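PDB 4Q7F: 5' nucleotidase family protein from Staphylococcus aureus subsp. aureus, which belongs to the 5'-nucleotidase family, joining a calcineurin-like phosphoesterase domain that holds a manganese and a magnesium ion to a C-terminal 5'-nucleotidase domain. Local coordinates for residues A[419-424]-A[448-453]; A[18-23]-A[148-153]; A[88-93]-A[119-124]; A[212-217]-A[250-255]. All blocks are in the same frame, centred on the assembly; numbering follows the deposited sequence. Where two conformers were deposited one is given.

Contact 1: A[419-424]-A[448-453]; sequences SVSADF and RPKGQR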
loop_
_atom_site.group_PDB
_atom_site.type_symbol
_atom_site.label_atom_id
_atom_site.label_comp_id
_atom_site.label_asym_id
_atom_site.label_seq_id
_atom_site.Cartn_x
_atom_site.Cartn_y
_atom_site.Cartn_z
ATOM N N SER A 419 -0.291 25.074 -2.809
ATOM C CA SER A 419 -0.541 24.056 -1.790
ATOM C C SER A 419 -0.798 22.712 -2.474
ATOM O O SER A 419 -0.626 22.596 -3.675
ATOM C CB SER A 419 -1.733 24.475 -0.950
ATOM O OG SER A 419 -2.825 24.738 -1.806
ATOM N N VAL A 420 -1.208 21.698 -1.708
ATOM C CA VAL A 420 -1.488 20.393 -2.276
ATOM C C VAL A 420 -2.963 20.259 -2.675
ATOM O O VAL A 420 -3.866 20.700 -1.968
ATOM C CB VAL A 420 -1.104 19.267 -1.303
ATOM C CG1 VAL A 420 -1.322 17.912 -1.966
ATOM C CG2 VAL A 420 0.348 19.422 -0.874
ATOM N N SER A 421 -3.190 19.651 -3.829
ATOM C CA SER A 421 -4.521 19.455 -4.351
ATOM C C SER A 421 -5.339 18.476 -3.515
ATOM O O SER A 421 -4.809 17.485 -2.997
ATOM C CB SER A 421 -4.429 18.942 -5.790
ATOM O OG SER A 421 -5.679 18.497 -6.256
ATOM N N ALA A 422 -6.630 18.787 -3.374
ATOM C CA ALA A 422 -7.578 17.937 -2.679
ATOM C C ALA A 422 -7.530 16.527 -3.253
ATOM O O ALA A 422 -7.596 15.543 -2.516
ATOM C CB ALA A 422 -8.985 18.503 -2.820
ATOM N N ASP A 423 -7.421 16.448 -4.577
ATOM C CA ASP A 423 -7.329 15.172 -5.310
ATOM C C ASP A 423 -6.254 14.224 -4.769
ATOM O O ASP A 423 -6.389 13.020 -4.886
ATOM C CB ASP A 423 -7.021 15.441 -6.796
ATOM C CG ASP A 423 -8.174 16.102 -7.518
ATOM O OD1 ASP A 423 -9.331 15.724 -7.263
ATOM O OD2 ASP A 423 -7.931 16.993 -8.354
ATOM N N PHE A 424 -5.190 14.787 -4.197
ATOM C CA PHE A 424 -4.061 14.011 -3.689
ATOM C C PHE A 424 -4.055 13.828 -2.182
ATOM O O PHE A 424 -3.126 13.229 -1.647
ATOM C CB PHE A 424 -2.750 14.674 -4.139
ATOM C CG PHE A 424 -2.402 14.409 -5.567
ATOM C CD1 PHE A 424 -3.123 14.992 -6.598
ATOM C CD2 PHE A 424 -1.337 13.582 -5.883
ATOM C CE1 PHE A 424 -2.792 14.755 -7.917
ATOM C CE2 PHE A 424 -0.985 13.351 -7.201
ATOM C CZ PHE A 424 -1.720 13.933 -8.223
ATOM N N ARG A 448 -2.401 27.549 -13.825
ATOM C CA ARG A 448 -2.858 27.184 -15.179
ATOM C C ARG A 448 -3.575 25.842 -15.173
ATOM O O ARG A 448 -3.360 25.049 -14.263
ATOM C CB ARG A 448 -1.667 27.181 -16.126
ATOM C CG ARG A 448 -1.015 28.566 -16.195
ATOM C CD ARG A 448 0.239 28.571 -17.023
ATOM N NE ARG A 448 0.906 29.862 -16.929
ATOM C CZ ARG A 448 1.984 30.206 -17.628
ATOM N NH1 ARG A 448 2.535 29.349 -18.500
ATOM N NH2 ARG A 448 2.502 31.417 -17.465
ATOM N N PRO A 449 -4.413 25.568 -16.191
ATOM C CA PRO A 449 -5.156 24.317 -16.160
ATOM C C PRO A 449 -4.256 23.101 -16.151
ATOM O O PRO A 449 -3.158 23.128 -16.719
ATOM C CB PRO A 449 -5.989 24.369 -17.441
ATOM C CG PRO A 449 -6.166 25.825 -17.701
ATOM C CD PRO A 449 -4.863 26.446 -17.286
ATOM N N LYS A 450 -4.712 22.051 -15.483
ATOM C CA LYS A 450 -3.969 20.809 -15.415
ATOM C C LYS A 450 -3.682 20.333 -16.827
ATOM O O LYS A 450 -4.526 20.483 -17.713
ATOM C CB LYS A 450 -4.759 19.733 -14.627
ATOM C CG LYS A 450 -4.940 20.095 -13.170
ATOM C CD LYS A 450 -5.606 18.971 -12.353
ATOM C CE LYS A 450 -5.657 19.326 -10.867
ATOM N NZ LYS A 450 -6.224 18.218 -10.027
ATOM N N GLY A 451 -2.488 19.778 -17.038
ATOM C CA GLY A 451 -2.097 19.331 -18.359
ATOM C C GLY A 451 -1.373 20.419 -19.188
ATOM O O GLY A 451 -0.830 20.125 -20.255
ATOM N N GLN A 452 -1.379 21.675 -18.742
ATOM C CA GLN A 452 -0.635 22.707 -19.460
ATOM C C GLN A 452 0.098 23.657 -18.519
ATOM O O GLN A 452 0.297 24.835 -18.810
ATOM C CB GLN A 452 -1.529 23.456 -20.438
ATOM C CG GLN A 452 -2.653 24.245 -19.829
ATOM C CD GLN A 452 -3.589 24.756 -20.890
ATOM O OE1 GLN A 452 -3.526 25.922 -21.289
ATOM N NE2 GLN A 452 -4.413 23.868 -21.417
ATOM N N ARG A 453 0.590 23.078 -17.440
ATOM C CA ARG A 453 1.277 23.794 -16.386
ATOM C C ARG A 453 2.786 23.751 -16.484
ATOM O O ARG A 453 3.441 24.471 -15.740
ATOM C CB ARG A 453 0.921 23.156 -15.012
ATOM C CG ARG A 453 -0.537 23.267 -14.593
ATOM C CD ARG A 453 -0.801 22.590 -13.243
ATOM N NE ARG A 453 -2.107 22.979 -12.692
ATOM C CZ ARG A 453 -2.627 22.510 -11.560
ATOM N NH1 ARG A 453 -1.964 21.648 -10.825
ATOM N NH2 ARG A 453 -3.803 22.947 -11.148
#
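Asp423 and Lys450 reach for each other from opposite directions and meet in a salt bridge, with Lys450 NZ 2.7 Å from Asp423 OD2. The same ammonium passes Ser421 OG at 3.8 Å, a looser approach. Lysine suits this place because the backbones stay far apart: the nearest CA atoms, those of Ser421 and Lys450, are 11.2 Å from each other, and a side chain fully extended beyond CG spans the gap. Asp423 sits in a short 3-10 segment just after strand 417-420, where Phe424 N bonds back to Ser421 O at 3.0 Å; Ser421 OG also takes a weak bond from Asp423 N.

Lys450 itself rides on a type II beta turn from Pro449 to Gln452, in the loop between strands 441-445 and 454-459 of the C-terminal domain. Its third position is Gly451, whose positive phi of 90° would push a side chain against the preceding carbonyl oxygen. Beneath the turn lies Arg453: Lys450 CG rests 3.6 Å above the centre of one guanidinium face, so the lysine's aliphatic part packs on the flat group while its charge is carried away to Asp423. Arg453 NE donates an almost straight bond, 2.9 Å and 170°, to Arg448 O, lying in the guanidinium plane. Further out, Arg453 NH1 bonds to the carbonyls of Ala408 and Phe411, and Arg453 N to Glu405.

Contact 2: A[18-23]-A[148-153]; sequences SNIAFY and KYFQVG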
loop_
_atom_site.group_PDB
_atom_site.type_symbol
_atom_site.label_atom_id
_atom_site.label_comp_id
_atom_site.label_asym_id
_atom_site.label_seq_id
_atom_site.Cartn_x
_atom_site.Cartn_y
_atom_site.Cartn_z
ATOM N N SER A 18 -28.929 -15.294 20.732
ATOM C CA SER A 18 -27.508 -15.708 20.567
ATOM C C SER A 18 -26.800 -14.756 19.604
ATOM O O SER A 18 -27.447 -14.055 18.820
ATOM C CB SER A 18 -27.432 -17.137 20.069
ATOM O OG SER A 18 -28.237 -17.290 18.917
ATOM N N ASN A 19 -25.476 -14.732 19.645
ATOM C CA ASN A 19 -24.757 -13.788 18.800
ATOM C C ASN A 19 -23.410 -14.284 18.290
ATOM O O ASN A 19 -22.936 -15.356 18.676
ATOM C CB ASN A 19 -24.601 -12.480 19.564
ATOM C CG ASN A 19 -23.762 -12.629 20.817
ATOM O OD1 ASN A 19 -22.821 -13.419 20.864
ATOM N ND2 ASN A 19 -24.066 -11.825 21.819
ATOM N N ILE A 20 -22.800 -13.477 17.423
ATOM C CA ILE A 20 -21.534 -13.824 16.839
ATOM C C ILE A 20 -20.825 -12.570 16.421
ATOM O O ILE A 20 -21.406 -11.683 15.762
ATOM C CB ILE A 20 -21.710 -14.789 15.642
ATOM C CG1 ILE A 20 -20.348 -15.118 15.006
ATOM C CG2 ILE A 20 -22.690 -14.211 14.623
ATOM C CD1 ILE A 20 -20.433 -16.055 13.823
ATOM N N ALA A 21 -19.562 -12.480 16.808
ATOM C CA ALA A 21 -18.781 -11.306 16.468
ATOM C C ALA A 21 -17.706 -11.609 15.462
ATOM O O ALA A 21 -17.023 -12.640 15.545
ATOM C CB ALA A 21 -18.165 -10.696 17.724
ATOM N N PHE A 22 -17.561 -10.675 14.518
ATOM C CA PHE A 22 -16.555 -10.724 13.491
ATOM C C PHE A 22 -15.550 -9.625 13.721
ATOM O O PHE A 22 -15.908 -8.464 13.756
ATOM C CB PHE A 22 -17.184 -10.535 12.110
ATOM C CG PHE A 22 -18.022 -11.687 11.662
ATOM C CD1 PHE A 22 -19.369 -11.739 11.963
ATOM C CD2 PHE A 22 -17.463 -12.718 10.910
ATOM C CE1 PHE A 22 -20.147 -12.793 11.528
ATOM C CE2 PHE A 22 -18.235 -13.771 10.474
ATOM C CZ PHE A 22 -19.577 -13.820 10.790
ATOM N N TYR A 23 -14.294 -10.014 13.905
ATOM C CA TYR A 23 -13.190 -9.086 14.105
ATOM C C TYR A 23 -12.271 -9.100 12.898
ATOM O O TYR A 23 -11.854 -10.172 12.420
ATOM C CB TYR A 23 -12.352 -9.518 15.308
ATOM C CG TYR A 23 -13.079 -9.435 16.594
ATOM C CD1 TYR A 23 -13.110 -8.236 17.305
ATOM C CD2 TYR A 23 -13.748 -10.546 17.123
ATOM C CE1 TYR A 23 -13.776 -8.130 18.493
ATOM C CE2 TYR A 23 -14.410 -10.458 18.326
ATOM C CZ TYR A 23 -14.422 -9.248 19.003
ATOM O OH TYR A 23 -15.077 -9.127 20.169
ATOM N N LYS A 148 -16.001 -19.773 1.697
ATOM C CA LYS A 148 -16.053 -20.614 2.905
ATOM C C LYS A 148 -17.455 -20.544 3.507
ATOM O O LYS A 148 -18.061 -19.471 3.585
ATOM C CB LYS A 148 -15.029 -20.099 3.932
ATOM C CG LYS A 148 -15.053 -20.755 5.309
ATOM C CD LYS A 148 -14.037 -20.081 6.231
ATOM C CE LYS A 148 -14.177 -20.524 7.681
ATOM N NZ LYS A 148 -14.023 -21.994 7.867
ATOM N N TYR A 149 -17.970 -21.681 3.952
ATOM C CA TYR A 149 -19.279 -21.715 4.575
ATOM C C TYR A 149 -19.158 -22.322 5.970
ATOM O O TYR A 149 -18.344 -23.215 6.184
ATOM C CB TYR A 149 -20.247 -22.571 3.740
ATOM C CG TYR A 149 -20.582 -22.016 2.371
ATOM C CD1 TYR A 149 -21.508 -20.991 2.227
ATOM C CD2 TYR A 149 -20.019 -22.554 1.221
ATOM C CE1 TYR A 149 -21.833 -20.482 0.970
ATOM C CE2 TYR A 149 -20.350 -22.067 -0.043
ATOM C CZ TYR A 149 -21.252 -21.028 -0.162
ATOM O OH TYR A 149 -21.586 -20.541 -1.402
ATOM N N PHE A 150 -19.940 -21.808 6.925
ATOM C CA PHE A 150 -19.986 -22.396 8.272
ATOM C C PHE A 150 -21.340 -22.122 8.915
ATOM O O PHE A 150 -22.074 -21.235 8.473
ATOM C CB PHE A 150 -18.825 -21.918 9.158
ATOM C CG PHE A 150 -18.803 -20.442 9.400
ATOM C CD1 PHE A 150 -18.107 -19.593 8.547
ATOM C CD2 PHE A 150 -19.455 -19.896 10.496
ATOM C CE1 PHE A 150 -18.079 -18.230 8.773
ATOM C CE2 PHE A 150 -19.432 -18.529 10.725
ATOM C CZ PHE A 150 -18.737 -17.698 9.864
ATOM N N GLN A 151 -21.680 -22.903 9.936
ATOM C CA GLN A 151 -22.961 -22.725 10.619
ATOM C C GLN A 151 -22.897 -21.903 11.898
ATOM O O GLN A 151 -21.917 -21.935 12.646
ATOM C CB GLN A 151 -23.638 -24.072 10.923
ATOM C CG GLN A 151 -24.203 -24.744 9.689
ATOM C CD GLN A 151 -23.122 -25.054 8.685
ATOM O OE1 GLN A 151 -22.107 -25.660 9.028
ATOM N NE2 GLN A 151 -23.326 -24.637 7.437
ATOM N N VAL A 152 -23.971 -21.158 12.110
ATOM C CA VAL A 152 -24.197 -20.394 13.327
ATOM C C VAL A 152 -25.613 -20.810 13.704
ATOM O O VAL A 152 -26.599 -20.364 13.086
ATOM C CB VAL A 152 -24.153 -18.875 13.113
ATOM C CG1 VAL A 152 -24.484 -18.157 14.429
ATOM C CG2 VAL A 152 -22.799 -18.458 12.573
ATOM N N GLY A 153 -25.705 -21.712 14.678
ATOM C CA GLY A 153 -26.989 -22.258 15.060
ATOM C C GLY A 153 -27.522 -22.999 13.849
ATOM O O GLY A 153 -26.803 -23.752 13.213
#
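Ile20 and Val152 make the aliphatic part of this contact, their methyls Ile20 CD1 and Val152 CG2 meeting at 3.6 Å. Both CB atoms point at the opposing strand. Ile20 is stretched to its full length, CG1 lying opposite the backbone N (chi1 178°) and the chain continuing straight to CD1, which carries the methyl across. Branched residues suit these positions, being at home in strands and presenting broad hydrocarbon surfaces.

The mixed aliphatic-aromatic contact uses the same methyl: Ile20 CD1 lies 4.1 Å from Phe150 CE2, at the edge of the ring and near its plane. With chi1 at 61°, Phe150 turns its CE2-CZ rim toward Ile20 and Phe22.

Between the two aromatic rings, rim meets rim. Phe22 CE2 is 4.0 Å from Phe150 CZ, each atom near the other ring's plane, and neither ring covers the other's face. Phe150 also stacks on Phe66 of strand 65-69, the neighbour of strand 19-25, so that stack joins the two sheets as well.

No backbone hydrogen bond crosses. Strand 19-23 pairs with strand 270-278, through Leu276 and Val274, while strand 148-152 is at the border of a different sheet. Their axes pass 9.7 Å apart at 141°, the separation of two sheets packed face to face, as in the central beta sandwich of the calcineurin-like phosphoesterase fold. Val157 and Val159 of the neighbouring strand extend the apolar layer. With nothing but hydrocarbon meeting across the interface, cohesion here probably comes from dispersion and exclusion of water rather than from directional bonds.

Contact 3: A[88-93]-A[119-124]; sequences GSSQPL and LKDTLR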
loop_
_atom_site.group_PDB
_atom_site.type_symbol
_atom_site.label_atom_id
_atom_site.label_comp_id
_atom_site.label_asym_id
_atom_site.label_seq_id
_atom_site.Cartn_x
_atom_site.Cartn_y
_atom_site.Cartn_z
ATOM N N GLY A 88 15.143 -15.010 4.060
ATOM C CA GLY A 88 14.394 -14.909 2.820
ATOM C C GLY A 88 13.041 -15.596 3.057
ATOM O O GLY A 88 12.217 -15.682 2.160
ATOM N N SER A 89 12.826 -16.081 4.280
ATOM C CA SER A 89 11.596 -16.780 4.656
ATOM C C SER A 89 10.629 -15.871 5.404
ATOM O O SER A 89 11.033 -15.015 6.186
ATOM C CB SER A 89 11.924 -17.957 5.549
ATOM O OG SER A 89 10.743 -18.648 5.945
ATOM N N SER A 90 9.345 -16.068 5.151
ATOM C CA SER A 90 8.302 -15.342 5.845
ATOM C C SER A 90 7.954 -16.075 7.182
ATOM O O SER A 90 7.110 -15.620 7.919
ATOM C CB SER A 90 7.049 -15.278 4.973
ATOM O OG SER A 90 6.569 -16.588 4.674
ATOM N N GLN A 91 8.628 -17.176 7.500
ATOM C CA GLN A 91 8.261 -17.954 8.694
ATOM C C GLN A 91 8.117 -17.135 9.997
ATOM O O GLN A 91 7.130 -17.299 10.706
ATOM C CB GLN A 91 9.206 -19.144 8.916
ATOM C CG GLN A 91 8.697 -20.112 9.983
ATOM C CD GLN A 91 7.453 -20.855 9.523
ATOM O OE1 GLN A 91 7.461 -21.484 8.465
ATOM N NE2 GLN A 91 6.395 -20.814 10.319
ATOM N N PRO A 92 9.104 -16.266 10.322
ATOM C CA PRO A 92 8.952 -15.489 11.565
ATOM C C PRO A 92 7.643 -14.695 11.630
ATOM O O PRO A 92 7.019 -14.603 12.683
ATOM C CB PRO A 92 10.178 -14.586 11.569
ATOM C CG PRO A 92 11.220 -15.351 10.783
ATOM C CD PRO A 92 10.460 -16.137 9.740
ATOM N N LEU A 93 7.229 -14.140 10.504
ATOM C CA LEU A 93 5.985 -13.395 10.437
ATOM C C LEU A 93 4.783 -14.338 10.517
ATOM O O LEU A 93 3.796 -14.049 11.205
ATOM C CB LEU A 93 5.922 -12.626 9.131
ATOM C CG LEU A 93 4.627 -11.871 8.883
ATOM C CD1 LEU A 93 4.453 -10.775 9.917
ATOM C CD2 LEU A 93 4.637 -11.290 7.476
ATOM N N LEU A 119 5.039 -15.889 -1.977
ATOM C CA LEU A 119 3.632 -15.867 -1.560
ATOM C C LEU A 119 3.075 -17.282 -1.364
ATOM O O LEU A 119 2.494 -17.591 -0.312
ATOM C CB LEU A 119 2.778 -15.112 -2.568
ATOM C CG LEU A 119 1.279 -15.058 -2.256
ATOM C CD1 LEU A 119 1.024 -14.487 -0.861
ATOM C CD2 LEU A 119 0.531 -14.261 -3.309
ATOM N N LYS A 120 3.268 -18.144 -2.365
ATOM C CA LYS A 120 2.767 -19.512 -2.287
ATOM C C LYS A 120 3.312 -20.231 -1.053
ATOM O O LYS A 120 2.555 -20.909 -0.343
ATOM C CB LYS A 120 3.084 -20.308 -3.557
ATOM C CG LYS A 120 2.328 -19.857 -4.810
ATOM C CD LYS A 120 2.579 -20.830 -5.949
ATOM C CE LYS A 120 1.807 -20.463 -7.204
ATOM N NZ LYS A 120 2.152 -21.360 -8.351
ATOM N N ASP A 121 4.622 -20.111 -0.813
ATOM C CA ASP A 121 5.251 -20.709 0.378
ATOM C C ASP A 121 4.592 -20.178 1.675
ATOM O O ASP A 121 4.376 -20.920 2.643
ATOM C CB ASP A 121 6.740 -20.387 0.402
ATOM C CG ASP A 121 7.425 -20.917 1.629
ATOM O OD1 ASP A 121 7.505 -22.154 1.772
ATOM O OD2 ASP A 121 7.894 -20.092 2.465
ATOM N N THR A 122 4.312 -18.879 1.691
ATOM C CA THR A 122 3.659 -18.237 2.820
ATOM C C THR A 122 2.269 -18.857 3.065
ATOM O O THR A 122 1.949 -19.316 4.202
ATOM C CB THR A 122 3.580 -16.704 2.593
ATOM O OG1 THR A 122 4.905 -16.162 2.614
ATOM C CG2 THR A 122 2.771 -16.017 3.655
ATOM N N LEU A 123 1.466 -18.967 2.006
ATOM C CA LEU A 123 0.128 -19.521 2.169
ATOM C C LEU A 123 0.127 -20.933 2.730
ATOM O O LEU A 123 -0.761 -21.282 3.505
ATOM C CB LEU A 123 -0.675 -19.485 0.870
ATOM C CG LEU A 123 -0.854 -18.084 0.253
ATOM C CD1 LEU A 123 -1.764 -18.128 -0.968
ATOM C CD2 LEU A 123 -1.388 -17.122 1.273
ATOM N N ARG A 124 1.105 -21.751 2.340
ATOM C CA ARG A 124 1.143 -23.128 2.837
ATOM C C ARG A 124 1.683 -23.225 4.269
ATOM O O ARG A 124 1.440 -24.211 4.945
ATOM C CB ARG A 124 1.864 -24.090 1.863
ATOM C CG ARG A 124 3.295 -23.760 1.475
ATOM C CD ARG A 124 3.876 -24.837 0.539
ATOM N NE ARG A 124 5.168 -24.426 -0.022
ATOM C CZ ARG A 124 5.352 -23.839 -1.209
ATOM N NH1 ARG A 124 6.579 -23.495 -1.581
ATOM N NH2 ARG A 124 4.334 -23.588 -2.031
HETATM O O HOH W 1 8.807 -17.489 2.623
#
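Ser90 and Thr122 mark the closest approach of the two backbones, their CA atoms 6.3 Å apart, where the lead-in to helix 91-99 passes beside helix 116-125. Before that lead-in, Gly88 takes a positive phi of 75°, easily adopted by a residue without a side chain. Ser89 then forms an ST turn, its OG accepting from Gln91 N at 3.0 Å and 162°, a capping bond for an amide at the start of the helix. Pro92 fits the helix's first turn, where an amide hydrogen is not needed.

These helices belong to the calcineurin-like phosphoesterase domain, in which helices cover the outside of the beta sandwich. The direct link between the lead-in to helix 91-99 and helix 116-125 is a bond of two hydroxyls: Ser90 OG donates to Thr122 OG1 over 2.7 Å. Thr122 OG1 sits beside its own backbone N, with chi1 -67°, where it hydrogen-bonds to Tyr118 O one turn earlier. The buried threonine hydroxyl is thus engaged both with its own helix and with the neighbouring segment, and a small serine can come close enough to reach it.

A second bridge runs through one water molecule. It accepts from Ser90 N at 2.9 Å and donates to Asp121 OD2 at 2.8 Å, so a backbone amide not yet inside the helix finds a partner. The stronger tie of Asp121 OD2 is its salt bridge to Arg125 NE, which probably keeps the carboxylate charged and in place.

Contact 4: A[212-217]-A[250-255]; sequences KDLESG and RQIAER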
loop_
_atom_site.group_PDB
_atom_site.type_symbol
_atom_site.label_atom_id
_atom_site.label_comp_id
_atom_site.label_asym_id
_atom_site.label_seq_id
_atom_site.Cartn_x
_atom_site.Cartn_y
_atom_site.Cartn_z
ATOM N N LYS A 212 -16.585 5.797 -4.714
ATOM C CA LYS A 212 -17.585 6.859 -4.555
ATOM C C LYS A 212 -17.898 6.993 -3.075
ATOM O O LYS A 212 -17.727 6.038 -2.312
ATOM C CB LYS A 212 -18.864 6.534 -5.314
ATOM C CG LYS A 212 -18.727 6.618 -6.818
ATOM C CD LYS A 212 -19.996 6.150 -7.505
ATOM C CE LYS A 212 -19.871 6.244 -9.009
ATOM N NZ LYS A 212 -21.111 5.765 -9.669
ATOM N N ASP A 213 -18.337 8.187 -2.674
ATOM C CA ASP A 213 -18.706 8.460 -1.282
ATOM C C ASP A 213 -19.933 7.619 -0.955
ATOM O O ASP A 213 -20.908 7.653 -1.693
ATOM C CB ASP A 213 -19.023 9.949 -1.115
ATOM C CG ASP A 213 -19.547 10.285 0.264
ATOM O OD1 ASP A 213 -18.845 10.028 1.259
ATOM O OD2 ASP A 213 -20.665 10.825 0.348
ATOM N N LEU A 214 -19.879 6.856 0.138
ATOM C CA LEU A 214 -20.985 5.976 0.507
ATOM C C LEU A 214 -22.341 6.679 0.679
ATOM O O LEU A 214 -23.362 6.131 0.296
ATOM C CB LEU A 214 -20.641 5.171 1.770
ATOM C CG LEU A 214 -19.562 4.100 1.598
ATOM C CD1 LEU A 214 -19.060 3.596 2.931
ATOM C CD2 LEU A 214 -20.071 2.939 0.760
ATOM N N GLU A 215 -22.348 7.882 1.237
ATOM C CA GLU A 215 -23.601 8.606 1.466
ATOM C C GLU A 215 -24.169 9.270 0.207
ATOM O O GLU A 215 -25.350 9.105 -0.109
ATOM C CB GLU A 215 -23.403 9.640 2.592
ATOM C CG GLU A 215 -24.652 10.416 3.015
ATOM C CD GLU A 215 -24.987 11.599 2.118
ATOM O OE1 GLU A 215 -24.056 12.210 1.545
ATOM O OE2 GLU A 215 -26.184 11.955 2.016
ATOM N N SER A 216 -23.332 10.001 -0.521
ATOM C CA SER A 216 -23.795 10.747 -1.698
ATOM C C SER A 216 -23.699 10.010 -3.026
ATOM O O SER A 216 -24.421 10.341 -3.956
ATOM C CB SER A 216 -23.009 12.056 -1.826
ATOM O OG SER A 216 -21.644 11.807 -2.121
ATOM N N GLY A 217 -22.800 9.035 -3.127
ATOM C CA GLY A 217 -22.594 8.328 -4.393
ATOM C C GLY A 217 -21.736 9.138 -5.371
ATOM O O GLY A 217 -21.588 8.757 -6.527
ATOM N N ARG A 250 -8.428 3.558 5.096
ATOM C CA ARG A 250 -9.402 4.457 5.683
ATOM C C ARG A 250 -10.064 3.791 6.891
ATOM O O ARG A 250 -9.997 2.566 7.038
ATOM C CB ARG A 250 -10.452 4.781 4.647
ATOM C CG ARG A 250 -9.874 5.471 3.426
ATOM C CD ARG A 250 -10.845 5.431 2.275
ATOM N NE ARG A 250 -11.978 6.304 2.518
ATOM C CZ ARG A 250 -12.980 6.482 1.667
ATOM N NH1 ARG A 250 -13.026 5.802 0.528
ATOM N NH2 ARG A 250 -13.963 7.316 1.976
ATOM N N GLN A 251 -10.685 4.619 7.747
ATOM C CA GLN A 251 -11.373 4.151 8.943
ATOM C C GLN A 251 -12.862 4.361 8.757
ATOM O O GLN A 251 -13.366 5.495 8.822
ATOM C CB GLN A 251 -10.814 4.830 10.184
ATOM C CG GLN A 251 -9.328 4.521 10.304
ATOM C CD GLN A 251 -8.751 4.810 11.656
ATOM O OE1 GLN A 251 -9.389 5.433 12.496
ATOM N NE2 GLN A 251 -7.523 4.346 11.879
ATOM N N ILE A 252 -13.542 3.260 8.459
ATOM C CA ILE A 252 -14.958 3.274 8.157
ATOM C C ILE A 252 -15.678 2.190 8.925
ATOM O O ILE A 252 -15.181 1.078 9.014
ATOM C CB ILE A 252 -15.167 3.007 6.646
ATOM C CG1 ILE A 252 -14.576 4.166 5.833
ATOM C CG2 ILE A 252 -16.642 2.847 6.310
ATOM C CD1 ILE A 252 -14.596 3.927 4.344
ATOM N N ALA A 253 -16.842 2.534 9.470
ATOM C CA ALA A 253 -17.703 1.602 10.187
ATOM C C ALA A 253 -19.072 2.239 10.219
ATOM O O ALA A 253 -19.349 3.095 11.067
ATOM C CB ALA A 253 -17.210 1.344 11.602
ATOM N N GLU A 254 -19.925 1.823 9.293
ATOM C CA GLU A 254 -21.247 2.397 9.172
ATOM C C GLU A 254 -22.142 1.403 8.464
ATOM O O GLU A 254 -21.730 0.275 8.180
ATOM C CB GLU A 254 -21.144 3.712 8.393
ATOM C CG GLU A 254 -20.710 3.557 6.948
ATOM C CD GLU A 254 -20.355 4.889 6.300
ATOM O OE1 GLU A 254 -21.071 5.310 5.369
ATOM O OE2 GLU A 254 -19.374 5.527 6.739
ATOM N N ARG A 255 -23.366 1.826 8.174
ATOM C CA ARG A 255 -24.343 0.976 7.524
ATOM C C ARG A 255 -24.628 1.494 6.118
ATOM O O ARG A 255 -24.700 2.704 5.913
ATOM C CB ARG A 255 -25.648 0.992 8.342
ATOM C CG ARG A 255 -25.438 0.902 9.854
ATOM C CD ARG A 255 -24.911 -0.447 10.316
ATOM N NE ARG A 255 -25.994 -1.398 10.556
ATOM C CZ ARG A 255 -26.621 -1.547 11.725
ATOM N NH1 ARG A 255 -27.595 -2.439 11.834
ATOM N NH2 ARG A 255 -26.280 -0.810 12.786
HETATM O O HOH W 2 -15.065 6.950 -1.304
#
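Leu214 leans on Ile252 and Glu254 from a loop that stands off from strand 251-255, the nearest CA pair, Leu214 and Arg255, being 9.2 Å apart. Leu214 CD1 carries the touch: it is 4.2 Å from Ile252 CG2 and 3.6 Å from Glu254 OE1. Glu254 OE1 lies equally near Leu214 CB, so the carboxylate flanks hydrocarbon rather than bonding to it. A chi1 of 66° tucks Glu254 CG over its own backbone, and the extended chain beyond it brings OE1 alongside the leucine. Ile252 and Glu254 point their CB atoms to the same side, as alternation in a strand requires.

That strand is an outermost one of the six-stranded sheet in the phosphoesterase sandwich. A long apolar leucine can reach from the stand-off loop to both Ile252 and Leu233 of helix 229-236, and beta-branched Ile252 suits a strand. The loop holds its own shape by an Asx motif. Asp213 OD2 accepts Ser216 N at 2.9 Å, from 39° above the carboxylate plane, and takes Ser216 OG on its anti lone pair. The turn ends at Gly217, where phi is 79°, a value glycine takes without strain.

Nearer the strand's start, a water accepts from Arg250 NH1 at 3.0 Å and gives a weak bond to Lys212 O. Ile252 CD1 lies 3.9 Å above one face of the Arg250 guanidinium, toward its rim.

From the N terminus, the first strand enters contact 2 at once; this contact closes the longest loop, 124 residues returning at 148-153, and joins the two sheets of the sandwich. Contact 3, nested inside that loop, ties the lead-in of helix 91-99 to helix 116-125. The others follow in series, and none cross: contact 4 ties the loop after strand 201-207 to edge strand 251-256, and contact 1 ties the end of strand 417-420 to the loop between strands 441-445 and 454-459. Contacts 2 and 4 reach opposite borders of one six-stranded sheet, their centres about 25 Å apart. Contact 1 lies across the chain's centre from contacts 2 and 3, its centre about 48 Å from that of contact 2.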